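Local coordinates for protein beta-fructofuranosidase (Arabidopsis thaliana, PDB 2OXB) that hydrolyses sucrose and 1-kestose, and less readily neokestose and levan, as a cell-wall invertase of glycosyl hydrolase family 32, at residues N136-A140 with S141-D145; S176-F179 with L180-E183; S298-E301 with D302-K306. The protein carries 1 engineered substitution. All coordinates share one frame; numbering follows the deposited sequence.

Contact 1: N136-A140 with S141-D145; sequences NGINA and SSFRD. With NAG (2-acetamido-2-deoxy-beta-D-glucopyranose), chain E; FRU (beta-D-fructofuranose), chain B.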
loop_
_atom_site.group_PDB
_atom_site.type_symbol
_atom_site.label_atom_id
_atom_site.label_comp_id
_atom_site.label_asym_id
_atom_site.label_seq_id
_atom_site.Cartn_x
_atom_site.Cartn_y
_atom_site.Cartn_z
ATOM N N ASN A 136 -6.268 -19.692 26.620
ATOM C CA ASN A 136 -6.609 -18.610 25.686
ATOM C C ASN A 136 -7.499 -19.159 24.571
ATOM O O ASN A 136 -8.361 -18.457 24.051
ATOM C CB ASN A 136 -5.341 -17.933 25.097
ATOM C CG ASN A 136 -4.507 -18.866 24.213
ATOM O OD1 ASN A 136 -5.027 -19.541 23.322
ATOM N ND2 ASN A 136 -3.204 -18.880 24.445
ATOM N N GLY A 137 -7.275 -20.425 24.226
ATOM C CA GLY A 137 -8.058 -21.102 23.207
ATOM C C GLY A 137 -8.348 -20.339 21.932
ATOM O O GLY A 137 -9.325 -19.601 21.841
ATOM N N ILE A 138 -7.507 -20.536 20.932
ATOM C CA ILE A 138 -7.693 -19.859 19.672
ATOM C C ILE A 138 -7.109 -20.666 18.526
ATOM O O ILE A 138 -6.112 -21.368 18.696
ATOM C CB ILE A 138 -7.042 -18.454 19.713
ATOM C CG1 ILE A 138 -5.848 -18.465 20.674
ATOM C CG2 ILE A 138 -8.082 -17.406 20.123
ATOM C CD1 ILE A 138 -5.225 -17.106 20.931
ATOM N N ASN A 139 -7.757 -20.574 17.367
ATOM C CA ASN A 139 -7.315 -21.259 16.158
ATOM C C ASN A 139 -5.800 -21.092 16.063
ATOM O O ASN A 139 -5.309 -20.050 15.617
ATOM C CB ASN A 139 -7.967 -20.616 14.925
ATOM C CG ASN A 139 -9.141 -21.420 14.372
ATOM O OD1 ASN A 139 -10.050 -21.788 15.107
ATOM N ND2 ASN A 139 -9.119 -21.660 13.060
ATOM N N ALA A 140 -5.056 -22.105 16.490
ATOM C CA ALA A 140 -3.598 -22.038 16.439
ATOM C C ALA A 140 -3.118 -21.766 15.016
ATOM O O ALA A 140 -1.960 -21.404 14.807
ATOM C CB ALA A 140 -2.995 -23.340 16.958
ATOM N N SER A 141 -4.011 -21.951 14.044
ATOM C CA SER A 141 -3.682 -21.725 12.641
ATOM C C SER A 141 -4.182 -20.361 12.192
ATOM O O SER A 141 -4.281 -20.088 11.000
ATOM C CB SER A 141 -4.310 -22.808 11.767
ATOM O OG SER A 141 -3.782 -24.074 12.091
ATOM N N SER A 142 -4.506 -19.513 13.161
ATOM C CA SER A 142 -4.984 -18.174 12.873
ATOM C C SER A 142 -4.638 -17.211 14.000
ATOM O O SER A 142 -5.524 -16.598 14.592
ATOM C CB SER A 142 -6.496 -18.191 12.630
ATOM O OG SER A 142 -6.777 -17.941 11.253
ATOM N N PHE A 143 -3.338 -17.079 14.274
ATOM C CA PHE A 143 -2.810 -16.202 15.331
ATOM C C PHE A 143 -1.418 -15.681 14.939
ATOM O O PHE A 143 -0.401 -16.052 15.539
ATOM C CB PHE A 143 -2.713 -16.976 16.655
ATOM C CG PHE A 143 -2.158 -16.173 17.800
ATOM C CD1 PHE A 143 -2.734 -14.959 18.165
ATOM C CD2 PHE A 143 -1.094 -16.653 18.543
ATOM C CE1 PHE A 143 -2.258 -14.235 19.265
ATOM C CE2 PHE A 143 -0.610 -15.940 19.644
ATOM C CZ PHE A 143 -1.196 -14.731 20.003
ATOM N N ARG A 144 -1.385 -14.805 13.942
ATOM C CA ARG A 144 -0.123 -14.278 13.464
ATOM C C ARG A 144 -0.171 -12.798 13.105
ATOM O O ARG A 144 -1.208 -12.139 13.233
ATOM C CB ARG A 144 0.346 -15.087 12.238
ATOM C CG ARG A 144 0.010 -14.477 10.869
ATOM C CD ARG A 144 -1.405 -14.751 10.387
ATOM N NE ARG A 144 -1.593 -16.124 9.934
ATOM C CZ ARG A 144 -2.734 -16.598 9.458
ATOM N NH1 ARG A 144 -3.783 -15.806 9.375
ATOM N NH2 ARG A 144 -2.826 -17.858 9.072
ATOM N N ASP A 145 0.982 -12.297 12.663
ATOM C CA ASP A 145 1.143 -10.920 12.233
ATOM C C ASP A 145 1.054 -9.871 13.315
ATOM O O ASP A 145 0.172 -9.017 13.299
ATOM C CB ASP A 145 0.143 -10.627 11.135
ATOM C CG ASP A 145 0.281 -11.581 9.989
ATOM O OD1 ASP A 145 1.353 -12.208 9.892
ATOM O OD2 ASP A 145 -0.665 -11.704 9.190
HETATM C C1 NAG E . -9.572 -22.930 12.510
HETATM C C2 NAG E . -9.310 -22.983 10.993
HETATM C C3 NAG E . -9.700 -24.355 10.407
HETATM C C4 NAG E . -9.040 -25.479 11.207
HETATM C C5 NAG E . -9.387 -25.310 12.687
HETATM C C6 NAG E . -8.742 -26.358 13.556
HETATM C C7 NAG E . -9.438 -21.079 9.528
HETATM C C8 NAG E . -9.396 -21.407 8.042
HETATM N N2 NAG E . -10.062 -21.942 10.319
HETATM O O3 NAG E . -9.311 -24.432 9.038
HETATM O O4 NAG E . -9.492 -26.738 10.741
HETATM O O5 NAG E . -8.926 -24.030 13.167
HETATM O O6 NAG E . -7.523 -25.878 14.087
HETATM O O7 NAG E . -8.906 -20.058 9.955
HETATM C C1 FRU B . -0.180 -12.231 3.936
HETATM C C2 FRU B . 0.187 -13.527 4.671
HETATM C C3 FRU B . 0.378 -13.277 6.180
HETATM C C4 FRU B . 1.430 -14.274 6.575
HETATM C C5 FRU B . 2.254 -14.369 5.291
HETATM C C6 FRU B . 2.682 -15.780 4.938
HETATM O O1 FRU B . -1.448 -11.747 4.340
HETATM O O2 FRU B . -0.684 -14.704 4.496
HETATM O O3 FRU B . -0.808 -13.473 6.945
HETATM O O4 FRU B . 2.222 -13.809 7.673
HETATM O O5 FRU B . 1.458 -13.895 4.215
HETATM O O6 FRU B . 3.669 -16.188 5.868
#
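A type I beta turn from Asn139 to Ser142 joins an N-glycosylation site to the sucrose pocket. The backbone closes it with a bond from Ser142 N to Asn139 O (2.6 Å), the donor standing well above the carbonyl plane. On the outer side Asn139 ND2 is bonded covalently to C1 of the N-acetylglucosamine, within an Asn-Ala-Ser sequon. Two residues on from the sequon's alanine, Ser142 OG probably reaches the acetamide oxygen O7 of the same sugar (3.3 Å), although the place of this hydroxyl is not certain; Lys164 also bonds the glycan. Beneath the turn, Ile138 CD1 rests over one face of the Phe143 ring, near its rim, 4.3 Å from Phe143 CD1. The ring is turned there with CG opposite the backbone N (chi1 179°). Beyond it the Asp145 carboxylate takes two adjacent fructose hydroxyls, one on each oxygen: fructose O4 donates to OD1 and O3 to OD2, both at 2.9 Å. Cys200 N also binds OD2, helping to fix the group's rotation. The bent Arg144 side chain runs beside the sugar, CD lying 3.7 Å from fructose O3. Arg144 and Asp145 belong to the Arg-Asp-Pro motif characteristic of the family 32 propeller and its fructose-binding pocket.

Contact 2: S176-F179 with L180-E183; sequences SKDF and LKWE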
loop_
_atom_site.group_PDB
_atom_site.type_symbol
_atom_site.label_atom_id
_atom_site.label_comp_id
_atom_site.label_asym_id
_atom_site.label_seq_id
_atom_site.Cartn_x
_atom_site.Cartn_y
_atom_site.Cartn_z
ATOM N N SER A 176 2.144 -6.134 28.204
ATOM C CA SER A 176 3.430 -6.653 28.659
ATOM C C SER A 176 3.959 -5.852 29.828
ATOM O O SER A 176 3.926 -4.624 29.827
ATOM C CB SER A 176 4.462 -6.632 27.526
ATOM O OG SER A 176 5.681 -7.231 27.920
ATOM N N LYS A 177 4.449 -6.569 30.829
ATOM C CA LYS A 177 5.006 -5.953 32.017
ATOM C C LYS A 177 6.210 -5.109 31.605
ATOM O O LYS A 177 6.215 -3.898 31.789
ATOM C CB LYS A 177 5.441 -7.053 32.993
ATOM C CG LYS A 177 4.467 -8.227 33.120
ATOM C CD LYS A 177 3.120 -7.785 33.667
ATOM C CE LYS A 177 2.374 -8.935 34.323
ATOM N NZ LYS A 177 2.998 -9.398 35.598
ATOM N N ASP A 178 7.214 -5.782 31.038
ATOM C CA ASP A 178 8.464 -5.169 30.570
ATOM C C ASP A 178 8.977 -5.773 29.262
ATOM O O ASP A 178 10.153 -6.117 29.154
ATOM C CB ASP A 178 9.560 -5.317 31.626
ATOM C CG ASP A 178 9.536 -6.683 32.310
ATOM O OD1 ASP A 178 9.337 -7.719 31.609
ATOM O OD2 ASP A 178 9.730 -6.709 33.554
ATOM N N PHE A 179 8.091 -5.901 28.281
ATOM C CA PHE A 179 8.438 -6.449 26.974
ATOM C C PHE A 179 9.010 -7.857 27.073
ATOM O O PHE A 179 9.852 -8.247 26.271
ATOM C CB PHE A 179 9.451 -5.542 26.263
ATOM C CG PHE A 179 9.215 -5.403 24.780
ATOM C CD1 PHE A 179 8.353 -4.429 24.290
ATOM C CD2 PHE A 179 9.861 -6.239 23.872
ATOM C CE1 PHE A 179 8.143 -4.288 22.921
ATOM C CE2 PHE A 179 9.652 -6.102 22.502
ATOM C CZ PHE A 179 8.792 -5.124 22.028
ATOM N N LEU A 180 8.548 -8.623 28.053
ATOM C CA LEU A 180 9.018 -9.992 28.240
ATOM C C LEU A 180 7.850 -10.884 28.654
ATOM O O LEU A 180 7.575 -11.899 28.017
ATOM C CB LEU A 180 10.133 -10.022 29.298
ATOM C CG LEU A 180 10.849 -11.352 29.562
ATOM C CD1 LEU A 180 12.318 -11.106 29.852
ATOM C CD2 LEU A 180 10.173 -12.075 30.717
ATOM N N LYS A 181 7.172 -10.504 29.732
ATOM C CA LYS A 181 6.016 -11.252 30.215
ATOM C C LYS A 181 4.816 -10.605 29.542
ATOM O O LYS A 181 4.539 -9.423 29.763
ATOM C CB LYS A 181 5.882 -11.111 31.731
ATOM C CG LYS A 181 7.166 -11.375 32.502
ATOM C CD LYS A 181 7.070 -10.874 33.947
ATOM C CE LYS A 181 8.383 -11.075 34.700
ATOM N NZ LYS A 181 8.409 -10.395 36.033
ATOM N N TRP A 182 4.112 -11.362 28.709
ATOM C CA TRP A 182 2.964 -10.798 28.030
ATOM C C TRP A 182 1.657 -11.452 28.459
ATOM O O TRP A 182 1.442 -12.656 28.284
ATOM C CB TRP A 182 3.143 -10.889 26.514
ATOM C CG TRP A 182 4.356 -10.162 26.008
ATOM C CD1 TRP A 182 5.651 -10.527 26.185
ATOM C CD2 TRP A 182 4.385 -8.952 25.237
ATOM N NE1 TRP A 182 6.490 -9.626 25.575
ATOM C CE2 TRP A 182 5.737 -8.647 24.987
ATOM C CE3 TRP A 182 3.400 -8.096 24.738
ATOM C CZ2 TRP A 182 6.133 -7.524 24.254
ATOM C CZ3 TRP A 182 3.793 -6.975 24.009
ATOM C CH2 TRP A 182 5.149 -6.701 23.776
ATOM N N GLU A 183 0.794 -10.628 29.044
ATOM C CA GLU A 183 -0.506 -11.063 29.519
ATOM C C GLU A 183 -1.502 -10.925 28.373
ATOM O O GLU A 183 -1.527 -9.908 27.673
ATOM C CB GLU A 183 -0.947 -10.205 30.716
ATOM C CG GLU A 183 -2.292 -10.608 31.329
ATOM C CD GLU A 183 -2.217 -11.864 32.195
ATOM O OE1 GLU A 183 -3.227 -12.601 32.244
ATOM O OE2 GLU A 183 -1.167 -12.102 32.838
#
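The indole of Trp182 has Ser176 lying over one face and the Phe179 ring at its edge. Ser176 CB makes a CH-pi contact, 3.3 Å from the centroid of the six-membered ring of Trp182 and almost on the ring normal. At the benzo edge, CZ2 of Trp182 points at the middle of one face of Phe179, giving a T-shaped pair with planes at 71° and centroids 5.1 Å apart. Phe179 makes a second edge-to-face pair with Trp157 of the adjoining strand. These groups close a beta hairpin between strands 168-176 and 182-192, where Ser176 and Trp182 form an antiparallel non-hydrogen-bonded pair.

The polar side of the turn centres on Lys181 O. Lys177 N donates to it at 3.0 Å, nearly along the C=O axis, while Ser176 OG donates at 3.1 Å from above the carbonyl plane. Ser176 OG sits opposite its backbone N (chi1 -175°), which brings it under the turn, where Leu180 N gives it a weak bond. On the outer surface Lys177 CG crosses Lys181 CB at 3.5 Å, the two chains roughly perpendicular. Replacing Trp182 with an alanine would probably leave Ser176 CB without its ring face and open a gap against Phe179, which would keep its pairing with Trp157. The chemistry thus divides the hairpin end: a serine hydroxyl and a carbonyl oxygen accepting two hydrogen bonds hold the backbone, aromatic groups pack one side, and aliphatic lysine stems lie on the other, their like-charged ends apart and probably mildly repulsive, partly offset by nearby Asp178.

Contact 3: S298-E301 with D302-K306; sequences SSVE and DDVEK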
loop_
_atom_site.group_PDB
_atom_site.type_symbol
_atom_site.label_atom_id
_atom_site.label_comp_id
_atom_site.label_asym_id
_atom_site.label_seq_id
_atom_site.Cartn_x
_atom_site.Cartn_y
_atom_site.Cartn_z
ATOM N N SER A 298 0.385 -11.678 -13.114
ATOM C CA SER A 298 0.698 -12.650 -14.161
ATOM C C SER A 298 0.455 -14.048 -13.634
ATOM O O SER A 298 0.589 -14.306 -12.440
ATOM C CB SER A 298 2.159 -12.539 -14.583
ATOM O OG SER A 298 2.997 -13.131 -13.608
ATOM N N SER A 299 0.105 -14.957 -14.530
ATOM C CA SER A 299 -0.146 -16.329 -14.136
ATOM C C SER A 299 1.116 -16.916 -13.510
ATOM O O SER A 299 2.225 -16.544 -13.868
ATOM C CB SER A 299 -0.555 -17.154 -15.356
ATOM O OG SER A 299 0.570 -17.421 -16.177
ATOM N N VAL A 300 0.928 -17.841 -12.578
ATOM C CA VAL A 300 2.035 -18.491 -11.899
ATOM C C VAL A 300 2.971 -19.136 -12.898
ATOM O O VAL A 300 4.185 -19.136 -12.708
ATOM C CB VAL A 300 1.525 -19.578 -10.935
ATOM C CG1 VAL A 300 2.693 -20.250 -10.219
ATOM C CG2 VAL A 300 0.557 -18.954 -9.940
ATOM N N GLU A 301 2.414 -19.703 -13.959
ATOM C CA GLU A 301 3.246 -20.334 -14.968
ATOM C C GLU A 301 4.318 -19.320 -15.409
ATOM O O GLU A 301 5.393 -19.695 -15.870
ATOM C CB GLU A 301 2.364 -20.814 -16.139
ATOM C CG GLU A 301 3.112 -21.271 -17.398
ATOM C CD GLU A 301 2.396 -22.387 -18.160
ATOM O OE1 GLU A 301 2.613 -23.570 -17.808
ATOM O OE2 GLU A 301 1.619 -22.089 -19.100
ATOM N N ASP A 302 4.027 -18.032 -15.232
ATOM C CA ASP A 302 4.973 -16.984 -15.590
ATOM C C ASP A 302 6.007 -16.767 -14.489
ATOM O O ASP A 302 7.202 -16.637 -14.767
ATOM C CB ASP A 302 4.247 -15.669 -15.878
ATOM C CG ASP A 302 4.077 -15.422 -17.362
ATOM O OD1 ASP A 302 5.112 -15.437 -18.081
ATOM O OD2 ASP A 302 2.922 -15.208 -17.813
ATOM N N ASP A 303 5.552 -16.722 -13.241
ATOM C CA ASP A 303 6.460 -16.523 -12.122
ATOM C C ASP A 303 7.506 -17.624 -12.170
ATOM O O ASP A 303 8.665 -17.420 -11.791
ATOM C CB ASP A 303 5.723 -16.605 -10.780
ATOM C CG ASP A 303 4.545 -15.643 -10.681
ATOM O OD1 ASP A 303 4.436 -14.720 -11.522
ATOM O OD2 ASP A 303 3.734 -15.816 -9.746
ATOM N N VAL A 304 7.090 -18.795 -12.641
ATOM C CA VAL A 304 8.000 -19.927 -12.725
ATOM C C VAL A 304 8.938 -19.749 -13.916
ATOM O O VAL A 304 10.094 -20.179 -13.888
ATOM C CB VAL A 304 7.219 -21.266 -12.861
ATOM C CG1 VAL A 304 8.169 -22.446 -12.741
ATOM C CG2 VAL A 304 6.147 -21.351 -11.804
ATOM N N GLU A 305 8.446 -19.094 -14.957
ATOM C CA GLU A 305 9.267 -18.891 -16.133
ATOM C C GLU A 305 10.174 -17.677 -15.997
ATOM O O GLU A 305 11.354 -17.739 -16.343
ATOM C CB GLU A 305 8.394 -18.754 -17.374
ATOM C CG GLU A 305 9.176 -18.877 -18.673
ATOM C CD GLU A 305 8.275 -19.008 -19.882
ATOM O OE1 GLU A 305 7.558 -18.023 -20.215
ATOM O OE2 GLU A 305 8.284 -20.103 -20.498
ATOM N N LYS A 306 9.639 -16.576 -15.485
ATOM C CA LYS A 306 10.448 -15.369 -15.326
ATOM C C LYS A 306 11.390 -15.444 -14.117
ATOM O O LYS A 306 12.269 -14.592 -13.944
ATOM C CB LYS A 306 9.547 -14.127 -15.228
ATOM C CG LYS A 306 8.565 -14.119 -14.062
ATOM C CD LYS A 306 7.737 -12.864 -14.125
ATOM C CE LYS A 306 6.667 -12.847 -13.073
ATOM N NZ LYS A 306 5.816 -11.631 -13.201
#
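Lys306 NZ donates to Ser298 OG (3.2 Å) and is held further by a salt bridge to Glu296 and a long one to Asp303 OD1 (3.8 Å), while Trp308 adds a cation-pi contact. The lysine thereby spans the short helix 300-306, tying Lys306 back to Ser298, just ahead of the N-cap residue; with its chain extended beyond CG, the ammonium group can reach across that distance. Ser299 occupies the N-cap position. Its carbonyl oxygen accepts a weak hydrogen bond from Asp303 N (3.4 Å), and Val300 O is bonded by Val304 N at 2.9 Å, nearly in line with the carbonyl. Glu301 O takes a weak hydrogen bond from Glu305 N.

Acidic side chains near the amino end of the helix probably interact favourably with its dipole. Asp302 OD2 pairs with Lys453, in the range of the C-terminal family 32 domain, so this helix joins the catalytic propeller to that neighbouring domain. The side chain of Asp303 lies about 5 Å from that of Trp16, a substrate-binding residue, and its OD2 makes a weak hydrogen bond to Ser309. On the exposed flank, one turn apart, Val300 CG1 meets Val304 CG2 at 4.0 Å.

How the contacts relate
The three contacts follow one another along the chain inside the N-terminal family 32 domain, the five-bladed beta-propeller, and none touches another. Contact 1 lies in the loop leading to strand 157-165, and contact 2 is the hairpin joining strands 168-176 and 182-192 of the same antiparallel sheet; their centres are 19 Å apart, and Tyr174 of that sheet touches side chains of both. Contact 3 is far off, its centre 32 Å from that of contact 1 and 44 Å from that of contact 2, on the helix before strand 308-309. Contact 1 thus reaches the substrate, contact 2 finishes a sheet at the periphery, and contact 3 faces the C-terminal domain.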